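Local atomic coordinates of germination protein YpeB (Bacillus megaterium QM B1551, PDB entry 5BOI), a protein that takes part in the germination of bacterial spores, probably as an inhibitory protein, and carries the PepSY-containing C-terminal domain described here. Residues Glu186-Ile191 with Glu198-Glu203; Ser134-Met139 with Ala151-Leu156; Asp75-Lys80 with Gln111-Gly116. One frame throughout, in Å; residues are numbered along the deposited sequence. Where two conformers were deposited one is given.

How the interactions relate
Followed from the N terminus, the three contacts come in series, none nested in or crossing another. Interaction 3 comes first: loop 75-80 meets the turn in 111-116, closing a span that holds helix 85-98 and most of strand 104-112. Interaction 2 follows, closing a shorter loop through strand 146-150, so that helix 152-156 returns to the start of strand 134-140. These two are joined directly, since Met139 N lies 2.8 Å from Gly116 O, a probable hydrogen bond between neighbouring strands. Interaction 1 closes last, as a hairpin in the C-terminal PepSY region, its centre about 33 Å from that of interaction 3, on the opposite side of the chain's centre.

Interaction 1: Glu186-Ile191 with Glu198-Glu203; sequences ERLAII and EVLCYE. With SO4 (sulfate ion), chain C.
Leu188 and Tyr202 face each other across the two strands, and the leucine methyl CD2 rests over one face of the tyrosine ring, offset toward its rim. CD2 of Leu188 stands 4.0 Å from the ring centroid of Tyr202, a CH-pi contact between side chains that run alongside each other. Glu186 comes to the same ring from its edge: OE2 lies in the ring plane, 3.2 Å from CD1 of Tyr202. A bend at chi2 (-80°) carries the Glu186 carboxylate there, with its plane turned 62° from the ring. On the sheet side of Leu188 and Tyr202, CD1 of Leu200 touches both Leu188 CD2 and Ile190 CG1. The opposite side holds Ala189 beside Glu203, and Ile191 CG1 at 4.0 Å from SG of Cys201.

Six backbone hydrogen bonds set this register, gripping the pairs Arg187-Glu203, Ala189-Cys201 and Ile191-Val199. Glu203 N to Arg187 O is the shortest at 2.7 Å. Ile191 N to Val199 O is the longest at 3.2 Å. The guanidinium of Arg187 leads away from the pairing; NH1 bonds Glu186 O at 3.0 Å, and NH2 reaches sulfate O2, also at 3.0 Å. That sulfate probably came from the crystallisation liquor.

Farther out, the Tyr202 hydroxyl is hydrogen-bonded to Ile168 O, Glu198 forms a salt bridge with Arg161, and helix 170-175 packs on Tyr202. Alternating hydrogen-bonded and non-hydrogen-bonded pairs, with side chains dealt to alternate faces, are the signature of antiparallel pairing, and the short link between strands 182-192 and 198-208 makes it a beta hairpin, here within the C-terminal PepSY region.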
loop_
_atom_site.group_PDB
_atom_site.type_symbol
_atom_site.label_atom_id
_atom_site.label_comp_id
_atom_site.label_asym_id
_atom_site.label_seq_id
_atom_site.Cartn_x
_atom_site.Cartn_y
_atom_site.Cartn_z
ATOM N N GLU A 186 -20.290 -3.509 0.812
ATOM C CA GLU A 186 -20.084 -3.341 2.257
ATOM C C GLU A 186 -19.150 -4.414 2.810
ATOM O O GLU A 186 -19.322 -5.592 2.502
ATOM C CB GLU A 186 -21.430 -3.400 3.000
ATOM C CG GLU A 186 -21.328 -3.369 4.537
ATOM C CD GLU A 186 -20.980 -4.728 5.145
ATOM O OE1 GLU A 186 -21.523 -5.745 4.671
ATOM O OE2 GLU A 186 -20.157 -4.783 6.083
ATOM N N ARG A 187 -18.208 -4.009 3.658
ATOM C CA ARG A 187 -17.280 -4.922 4.336
ATOM C C ARG A 187 -17.000 -4.429 5.755
ATOM O O ARG A 187 -17.280 -3.276 6.062
ATOM C CB ARG A 187 -15.958 -5.012 3.578
ATOM C CG ARG A 187 -16.051 -5.598 2.168
ATOM C CD ARG A 187 -16.437 -7.087 2.179
ATOM N NE ARG A 187 -16.276 -7.665 0.841
ATOM C CZ ARG A 187 -17.151 -7.536 -0.149
ATOM N NH1 ARG A 187 -18.282 -6.869 0.032
ATOM N NH2 ARG A 187 -16.897 -8.095 -1.332
ATOM N N LEU A 188 -16.431 -5.275 6.613
ATOM C CA LEU A 188 -15.903 -4.783 7.903
ATOM C C LEU A 188 -14.482 -4.255 7.743
ATOM O O LEU A 188 -13.720 -4.725 6.892
ATOM C CB LEU A 188 -15.904 -5.883 8.957
ATOM C CG LEU A 188 -17.222 -6.180 9.656
ATOM C CD1 LEU A 188 -17.083 -7.487 10.414
ATOM C CD2 LEU A 188 -17.569 -5.056 10.652
ATOM N N ALA A 189 -14.114 -3.264 8.548
ATOM C CA ALA A 189 -12.801 -2.638 8.390
ATOM C C ALA A 189 -12.333 -2.052 9.716
ATOM O O ALA A 189 -13.154 -1.692 10.570
ATOM C CB ALA A 189 -12.845 -1.566 7.310
ATOM N N ILE A 190 -11.017 -2.011 9.899
ATOM C CA ILE A 190 -10.396 -1.326 11.022
ATOM C C ILE A 190 -9.713 -0.068 10.494
ATOM O O ILE A 190 -8.929 -0.137 9.552
ATOM C CB ILE A 190 -9.360 -2.197 11.733
ATOM C CG1 ILE A 190 -10.054 -3.335 12.484
ATOM C CG2 ILE A 190 -8.510 -1.352 12.682
ATOM C CD1 ILE A 190 -9.097 -4.288 13.136
ATOM N N ILE A 191 -10.036 1.080 11.083
ATOM C CA ILE A 191 -9.333 2.311 10.762
ATOM C C ILE A 191 -9.004 2.980 12.082
ATOM O O ILE A 191 -9.458 2.534 13.157
ATOM C CB ILE A 191 -10.174 3.289 9.897
ATOM C CG1 ILE A 191 -11.412 3.762 10.674
ATOM C CG2 ILE A 191 -10.537 2.682 8.543
ATOM C CD1 ILE A 191 -12.183 4.894 9.999
ATOM N N GLU A 198 -7.495 2.578 16.979
ATOM C CA GLU A 198 -8.154 1.622 16.083
ATOM C C GLU A 198 -9.604 1.337 16.483
ATOM O O GLU A 198 -9.915 1.038 17.636
ATOM C CB GLU A 198 -7.344 0.326 16.008
ATOM C CG GLU A 198 -5.996 0.555 15.313
ATOM C CD GLU A 198 -5.269 -0.717 14.923
ATOM O OE1 GLU A 198 -5.734 -1.822 15.274
ATOM O OE2 GLU A 198 -4.211 -0.598 14.266
ATOM N N VAL A 199 -10.487 1.460 15.502
ATOM C CA VAL A 199 -11.920 1.299 15.677
ATOM C C VAL A 199 -12.488 0.364 14.613
ATOM O O VAL A 199 -12.106 0.464 13.449
ATOM C CB VAL A 199 -12.626 2.674 15.600
ATOM C CG1 VAL A 199 -14.113 2.508 15.396
ATOM C CG2 VAL A 199 -12.357 3.469 16.892
ATOM N N LEU A 200 -13.370 -0.553 15.007
ATOM C CA LEU A 200 -14.024 -1.432 14.032
ATOM C C LEU A 200 -15.213 -0.720 13.395
ATOM O O LEU A 200 -16.053 -0.164 14.108
ATOM C CB LEU A 200 -14.495 -2.736 14.693
ATOM C CG LEU A 200 -15.111 -3.801 13.780
ATOM C CD1 LEU A 200 -14.084 -4.401 12.811
ATOM C CD2 LEU A 200 -15.780 -4.919 14.606
ATOM N N CYS A 201 -15.289 -0.758 12.064
ATOM C CA CYS A 201 -16.349 -0.083 11.301
ATOM C C CYS A 201 -16.960 -0.952 10.217
ATOM O O CYS A 201 -16.307 -1.843 9.686
ATOM C CB CYS A 201 -15.816 1.178 10.604
ATOM S SG CYS A 201 -15.094 2.432 11.659
ATOM N N TYR A 202 -18.199 -0.665 9.838
ATOM C CA TYR A 202 -18.700 -1.163 8.553
ATOM C C TYR A 202 -18.277 -0.149 7.504
ATOM O O TYR A 202 -18.538 1.048 7.673
ATOM C CB TYR A 202 -20.217 -1.285 8.552
ATOM C CG TYR A 202 -20.718 -2.380 9.461
ATOM C CD1 TYR A 202 -20.733 -3.684 9.025
ATOM C CD2 TYR A 202 -21.167 -2.094 10.751
ATOM C CE1 TYR A 202 -21.174 -4.715 9.859
ATOM C CE2 TYR A 202 -21.640 -3.102 11.599
ATOM C CZ TYR A 202 -21.629 -4.425 11.140
ATOM O OH TYR A 202 -22.075 -5.460 11.954
ATOM N N GLU A 203 -17.631 -0.623 6.447
ATOM C CA GLU A 203 -17.194 0.230 5.352
ATOM C C GLU A 203 -18.172 0.081 4.195
ATOM O O GLU A 203 -18.471 -1.033 3.780
ATOM C CB GLU A 203 -15.781 -0.154 4.904
ATOM C CG GLU A 203 -15.325 0.561 3.647
ATOM C CD GLU A 203 -14.377 -0.288 2.831
ATOM O OE1 GLU A 203 -13.463 -0.892 3.435
ATOM O OE2 GLU A 203 -14.548 -0.353 1.594
HETATM S S SO4 C . -13.693 -10.621 -0.661
HETATM O O1 SO4 C . -12.411 -10.467 0.028
HETATM O O2 SO4 C . -14.127 -9.332 -1.189
HETATM O O3 SO4 C . -14.706 -11.135 0.263
HETATM O O4 SO4 C . -13.517 -11.554 -1.777
#

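Interaction 2: Ser134-Met139 with Ala151-Leu156; sequences SVKMKM and AKDFLL
Phe154 has CG anti to the backbone N (chi1 180°), which swings its ring away from the strand and presents CB to Val135. In Val135, with CG1 anti to the backbone N (chi1 177°), CG2 falls beside that nitrogen and faces the helix, coming to 3.5 Å from CB of Phe154. The same CG2 also meets CB of Ala151 more loosely, at 4.2 Å, so one valine branch is wedged against the start of the helix.

The polar centre of the contact is the carbonyl of Ser134. Its oxygen accepts a weak, bent hydrogen bond from Phe154 N (3.0 Å, 129° at the hydrogen). A water donates to the same Ser134 O at 3.1 Å and accepts from Asp153 N at 2.8 Å. The Asp153 carboxylate forms a salt bridge through OD1 with Lys157, while Lys136 NZ stays 4.7 Å from Asp153 OD2, too far for a salt bridge, though the opposite charges probably still attract.

With Ala151 as N-cap, the amides of Asp153 and Phe154 lie in the first turn; one is met by the water and the other, weakly, by the Ser134 carbonyl. The acidic Asp153 in this turn would probably also suit the partial positive charge of the helix start.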
loop_
_atom_site.group_PDB
_atom_site.type_symbol
_atom_site.label_atom_id
_atom_site.label_comp_id
_atom_site.label_asym_id
_atom_site.label_seq_id
_atom_site.Cartn_x
_atom_site.Cartn_y
_atom_site.Cartn_z
ATOM N N SER A 134 -0.745 -0.881 5.548
ATOM C CA SER A 134 -0.851 -0.533 4.133
ATOM C C SER A 134 0.465 -0.609 3.352
ATOM O O SER A 134 1.566 -0.501 3.897
ATOM C CB SER A 134 -1.438 0.876 3.992
ATOM O OG SER A 134 -0.565 1.871 4.513
ATOM N N VAL A 135 0.310 -0.795 2.051
ATOM C CA VAL A 135 1.433 -0.829 1.122
ATOM C C VAL A 135 1.135 0.187 0.029
ATOM O O VAL A 135 0.025 0.205 -0.516
ATOM C CB VAL A 135 1.627 -2.203 0.533
ATOM C CG1 VAL A 135 2.766 -2.172 -0.503
ATOM C CG2 VAL A 135 1.929 -3.226 1.631
ATOM N N LYS A 136 2.115 1.035 -0.288
ATOM C CA LYS A 136 1.916 2.095 -1.263
ATOM C C LYS A 136 2.755 1.777 -2.492
ATOM O O LYS A 136 3.887 1.316 -2.359
ATOM C CB LYS A 136 2.319 3.456 -0.694
ATOM C CG LYS A 136 1.319 4.053 0.285
ATOM C CD LYS A 136 1.972 5.071 1.206
ATOM C CE LYS A 136 1.020 5.488 2.317
ATOM N NZ LYS A 136 -0.398 5.189 1.963
ATOM N N MET A 137 2.197 2.013 -3.673
ATOM C CA MET A 137 2.897 1.708 -4.920
ATOM C C MET A 137 2.728 2.827 -5.913
ATOM O O MET A 137 1.667 3.448 -5.966
ATOM C CB MET A 137 2.375 0.430 -5.547
ATOM C CG MET A 137 2.380 -0.762 -4.653
ATOM S SD MET A 137 2.221 -2.184 -5.713
ATOM C CE MET A 137 3.725 -2.065 -6.679
ATOM N N LYS A 138 3.770 3.054 -6.715
ATOM C CA LYS A 138 3.722 4.006 -7.806
ATOM C C LYS A 138 4.224 3.271 -9.048
ATOM O O LYS A 138 5.265 2.606 -9.011
ATOM C CB LYS A 138 4.571 5.247 -7.521
ATOM C CG LYS A 138 4.078 6.059 -6.320
ATOM C CD LYS A 138 5.041 7.173 -5.960
ATOM C CE LYS A 138 4.591 7.863 -4.672
ATOM N NZ LYS A 138 5.554 8.898 -4.197
ATOM N N MET A 139 3.444 3.360 -10.121
ATOM C CA MET A 139 3.735 2.645 -11.359
ATOM C C MET A 139 3.956 3.626 -12.501
ATOM O O MET A 139 3.290 4.646 -12.574
ATOM C CB MET A 139 2.587 1.701 -11.731
ATOM C CG MET A 139 2.044 0.843 -10.605
ATOM S SD MET A 139 3.236 -0.354 -10.018
ATOM C CE MET A 139 3.279 -1.490 -11.396
ATOM N N ALA A 151 6.394 -0.465 2.011
ATOM C CA ALA A 151 5.662 -1.394 2.870
ATOM C C ALA A 151 5.917 -1.081 4.337
ATOM O O ALA A 151 5.813 -1.963 5.195
ATOM C CB ALA A 151 6.049 -2.832 2.559
ATOM N N LYS A 152 6.256 0.168 4.628
ATOM C CA LYS A 152 6.638 0.530 5.986
ATOM C C LYS A 152 5.468 0.337 6.955
ATOM O O LYS A 152 5.635 -0.262 8.018
ATOM C CB LYS A 152 7.152 1.973 6.028
ATOM C CG LYS A 152 8.519 2.142 5.361
ATOM C CD LYS A 152 8.971 3.600 5.323
ATOM C CE LYS A 152 9.619 4.012 6.629
ATOM N NZ LYS A 152 10.489 5.213 6.471
ATOM N N ASP A 153 4.282 0.808 6.567
ATOM C CA ASP A 153 3.094 0.661 7.406
ATOM C C ASP A 153 2.737 -0.812 7.605
ATOM O O ASP A 153 2.506 -1.258 8.722
ATOM C CB ASP A 153 1.906 1.409 6.796
ATOM C CG ASP A 153 2.070 2.917 6.856
ATOM O OD1 ASP A 153 2.745 3.399 7.789
ATOM O OD2 ASP A 153 1.520 3.622 5.981
ATOM N N PHE A 154 2.715 -1.559 6.508
ATOM C CA PHE A 154 2.351 -2.970 6.532
ATOM C C PHE A 154 3.292 -3.799 7.391
ATOM O O PHE A 154 2.848 -4.636 8.175
ATOM C CB PHE A 154 2.338 -3.528 5.110
ATOM C CG PHE A 154 1.979 -4.985 5.023
ATOM C CD1 PHE A 154 0.719 -5.422 5.374
ATOM C CD2 PHE A 154 2.893 -5.907 4.535
ATOM C CE1 PHE A 154 0.383 -6.766 5.279
ATOM C CE2 PHE A 154 2.563 -7.248 4.433
ATOM C CZ PHE A 154 1.307 -7.677 4.807
ATOM N N LEU A 155 4.590 -3.580 7.234
ATOM C CA LEU A 155 5.580 -4.435 7.888
ATOM C C LEU A 155 5.789 -4.080 9.355
ATOM O O LEU A 155 6.143 -4.942 10.155
ATOM C CB LEU A 155 6.923 -4.370 7.154
ATOM C CG LEU A 155 7.027 -5.028 5.773
ATOM C CD1 LEU A 155 8.384 -4.734 5.147
ATOM C CD2 LEU A 155 6.802 -6.525 5.862
ATOM N N LEU A 156 5.568 -2.819 9.711
ATOM C CA LEU A 156 5.884 -2.356 11.059
ATOM C C LEU A 156 4.651 -2.146 11.945
ATOM O O LEU A 156 4.690 -2.447 13.137
ATOM C CB LEU A 156 6.700 -1.066 10.986
ATOM C CG LEU A 156 8.032 -1.170 10.234
ATOM C CD1 LEU A 156 8.658 0.205 10.044
ATOM C CD2 LEU A 156 8.995 -2.108 10.951
HETATM O O HOH W 1 3.613 1.775 4.036
#

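Interaction 3: Asp75-Lys80 with Gln111-Gly116; sequences DRDIKK and QYDNMG
Asn114 and Ile78 carry this surface contact, and one hydrogen bond between them joins the loop to the turn. Asn114 ND2 donates to Ile78 O over 2.8 Å, nearly straight at the hydrogen (167°). The acceptor lies in the plane of the asparagine amide, whereas the donor sits above the carbonyl plane of Ile78, about 40° out of it. With chi1 at -69°, CG of Asn114 stays beside the backbone N and the amide reaches across to the loop.

The Ile78 side chain packs beside this bond. Its CG2 approaches CB of Asn114 to 3.7 Å, while CG1 meets Met115 CG at 4.1 Å, the two side chains crossing at about a right angle. The end of the isoleucine then continues toward Ser140 and Ile147, on neighbouring strands. Replacing Asn114 by alanine removes the amide, which would probably leave Ile78 O without this donor and the loop tied to the turn mainly by a water and the Ile78 packing.

Asn114 also holds a corner of the type I' beta turn from Tyr112 to Met115, where it and Asp113 both take the left-handed helical backbone conformation, one that asparagine accepts readily. Asp113 brings its carboxylate close to that of Asp77, with OD2 of Asp113 only 3.3 Å from OD1 of Asp77. The water donates to Asp77 OD1 and to the backbone carbonyl O of Asp113, both at 2.9 Å, and accepts from Ile78 N. On the other oxygen, Lys79 NZ forms a salt bridge at 2.7 Å to the anti lone pair of Asp77 OD2.

Two carboxylates so near each other would be expected to raise the proton affinity of at least one, an effect that Lys79 and the water, both bound to the Asp77 carboxylate, probably offset in part.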
loop_
_atom_site.group_PDB
_atom_site.type_symbol
_atom_site.label_atom_id
_atom_site.label_comp_id
_atom_site.label_asym_id
_atom_site.label_seq_id
_atom_site.Cartn_x
_atom_site.Cartn_y
_atom_site.Cartn_z
ATOM N N ASP A 75 13.965 7.519 -9.049
ATOM C CA ASP A 75 13.799 8.956 -9.255
ATOM C C ASP A 75 13.806 9.304 -10.739
ATOM O O ASP A 75 14.823 9.732 -11.292
ATOM C CB ASP A 75 14.888 9.731 -8.518
ATOM C CG ASP A 75 14.633 11.223 -8.512
ATOM O OD1 ASP A 75 13.453 11.629 -8.572
ATOM O OD2 ASP A 75 15.616 11.984 -8.448
ATOM N N ARG A 76 12.648 9.131 -11.365
ATOM C CA ARG A 76 12.521 9.170 -12.814
ATOM C C ARG A 76 11.197 9.810 -13.221
ATOM O O ARG A 76 10.141 9.443 -12.708
ATOM C CB ARG A 76 12.625 7.750 -13.382
ATOM C CG ARG A 76 12.749 7.676 -14.891
ATOM C CD ARG A 76 13.064 6.254 -15.359
ATOM N NE ARG A 76 11.878 5.410 -15.503
ATOM C CZ ARG A 76 11.531 4.442 -14.658
ATOM N NH1 ARG A 76 10.439 3.724 -14.888
ATOM N NH2 ARG A 76 12.277 4.184 -13.591
ATOM N N ASP A 77 11.253 10.765 -14.145
ATOM C CA ASP A 77 10.045 11.405 -14.650
ATOM C C ASP A 77 9.523 10.681 -15.897
ATOM O O ASP A 77 10.292 10.393 -16.822
ATOM C CB ASP A 77 10.315 12.876 -14.962
ATOM C CG ASP A 77 9.057 13.635 -15.316
ATOM O OD1 ASP A 77 8.196 13.824 -14.426
ATOM O OD2 ASP A 77 8.922 14.031 -16.487
ATOM N N ILE A 78 8.219 10.411 -15.924
ATOM C CA ILE A 78 7.598 9.582 -16.972
ATOM C C ILE A 78 7.036 10.438 -18.123
ATOM O O ILE A 78 6.164 11.283 -17.909
ATOM C CB ILE A 78 6.477 8.701 -16.375
ATOM C CG1 ILE A 78 6.990 7.918 -15.154
ATOM C CG2 ILE A 78 5.871 7.797 -17.432
ATOM C CD1 ILE A 78 8.229 7.035 -15.448
ATOM N N LYS A 79 7.535 10.223 -19.347
ATOM C CA LYS A 79 7.249 11.146 -20.438
ATOM C C LYS A 79 5.959 10.874 -21.180
ATOM O O LYS A 79 5.420 11.770 -21.807
ATOM C CB LYS A 79 8.424 11.153 -21.430
ATOM C CG LYS A 79 9.774 11.383 -20.748
ATOM C CD LYS A 79 9.809 12.737 -20.028
ATOM C CE LYS A 79 11.037 12.828 -19.136
ATOM N NZ LYS A 79 10.972 13.982 -18.186
ATOM N N LYS A 80 5.453 9.643 -21.119
ATOM C CA LYS A 80 4.348 9.235 -21.985
ATOM C C LYS A 80 3.434 8.246 -21.284
ATOM O O LYS A 80 3.919 7.330 -20.633
ATOM C CB LYS A 80 4.900 8.553 -23.250
ATOM C CG LYS A 80 3.885 7.799 -24.095
ATOM C CD LYS A 80 2.876 8.739 -24.753
ATOM C CE LYS A 80 1.933 7.964 -25.662
ATOM N NZ LYS A 80 0.953 8.889 -26.298
ATOM N N GLN A 111 -4.196 8.925 -10.663
ATOM C CA GLN A 111 -3.227 9.175 -11.708
ATOM C C GLN A 111 -2.620 10.568 -11.503
ATOM O O GLN A 111 -3.343 11.545 -11.362
ATOM C CB GLN A 111 -3.878 9.063 -13.080
ATOM C CG GLN A 111 -2.983 9.585 -14.186
ATOM C CD GLN A 111 -3.486 9.226 -15.558
ATOM O OE1 GLN A 111 -4.444 8.461 -15.699
ATOM N NE2 GLN A 111 -2.843 9.774 -16.586
ATOM N N TYR A 112 -1.292 10.626 -11.501
ATOM C CA TYR A 112 -0.523 11.819 -11.171
ATOM C C TYR A 112 0.759 11.872 -12.013
ATOM O O TYR A 112 1.634 11.029 -11.828
ATOM C CB TYR A 112 -0.177 11.784 -9.672
ATOM C CG TYR A 112 0.277 13.071 -9.019
ATOM C CD1 TYR A 112 -0.643 13.909 -8.389
ATOM C CD2 TYR A 112 1.623 13.412 -8.948
ATOM C CE1 TYR A 112 -0.244 15.088 -7.751
ATOM C CE2 TYR A 112 2.040 14.594 -8.306
ATOM C CZ TYR A 112 1.096 15.422 -7.705
ATOM O OH TYR A 112 1.491 16.588 -7.070
ATOM N N ASP A 113 0.878 12.843 -12.913
ATOM C CA ASP A 113 2.139 13.045 -13.641
ATOM C C ASP A 113 2.614 11.757 -14.371
ATOM O O ASP A 113 3.747 11.303 -14.197
ATOM C CB ASP A 113 3.215 13.554 -12.670
ATOM C CG ASP A 113 4.422 14.165 -13.389
ATOM O OD1 ASP A 113 4.342 14.383 -14.619
ATOM O OD2 ASP A 113 5.437 14.456 -12.716
ATOM N N ASN A 114 1.723 11.179 -15.173
ATOM C CA ASN A 114 1.995 9.922 -15.907
ATOM C C ASN A 114 2.382 8.732 -15.018
ATOM O O ASN A 114 3.019 7.778 -15.473
ATOM C CB ASN A 114 3.080 10.155 -16.979
ATOM C CG ASN A 114 2.583 11.019 -18.102
ATOM O OD1 ASN A 114 1.374 11.137 -18.301
ATOM N ND2 ASN A 114 3.505 11.614 -18.867
ATOM N N MET A 115 1.963 8.778 -13.752
ATOM C CA MET A 115 2.153 7.644 -12.842
ATOM C C MET A 115 0.826 7.202 -12.264
ATOM O O MET A 115 -0.081 8.030 -12.059
ATOM C CB MET A 115 3.083 8.010 -11.681
ATOM C CG MET A 115 4.428 8.600 -12.055
ATOM S SD MET A 115 5.312 9.005 -10.522
ATOM C CE MET A 115 4.212 10.212 -9.778
ATOM N N GLY A 116 0.721 5.904 -11.991
ATOM C CA GLY A 116 -0.399 5.404 -11.212
ATOM C C GLY A 116 0.063 5.291 -9.772
ATOM O O GLY A 116 1.126 4.744 -9.484
HETATM O O HOH W 2 6.600 11.529 -13.853
#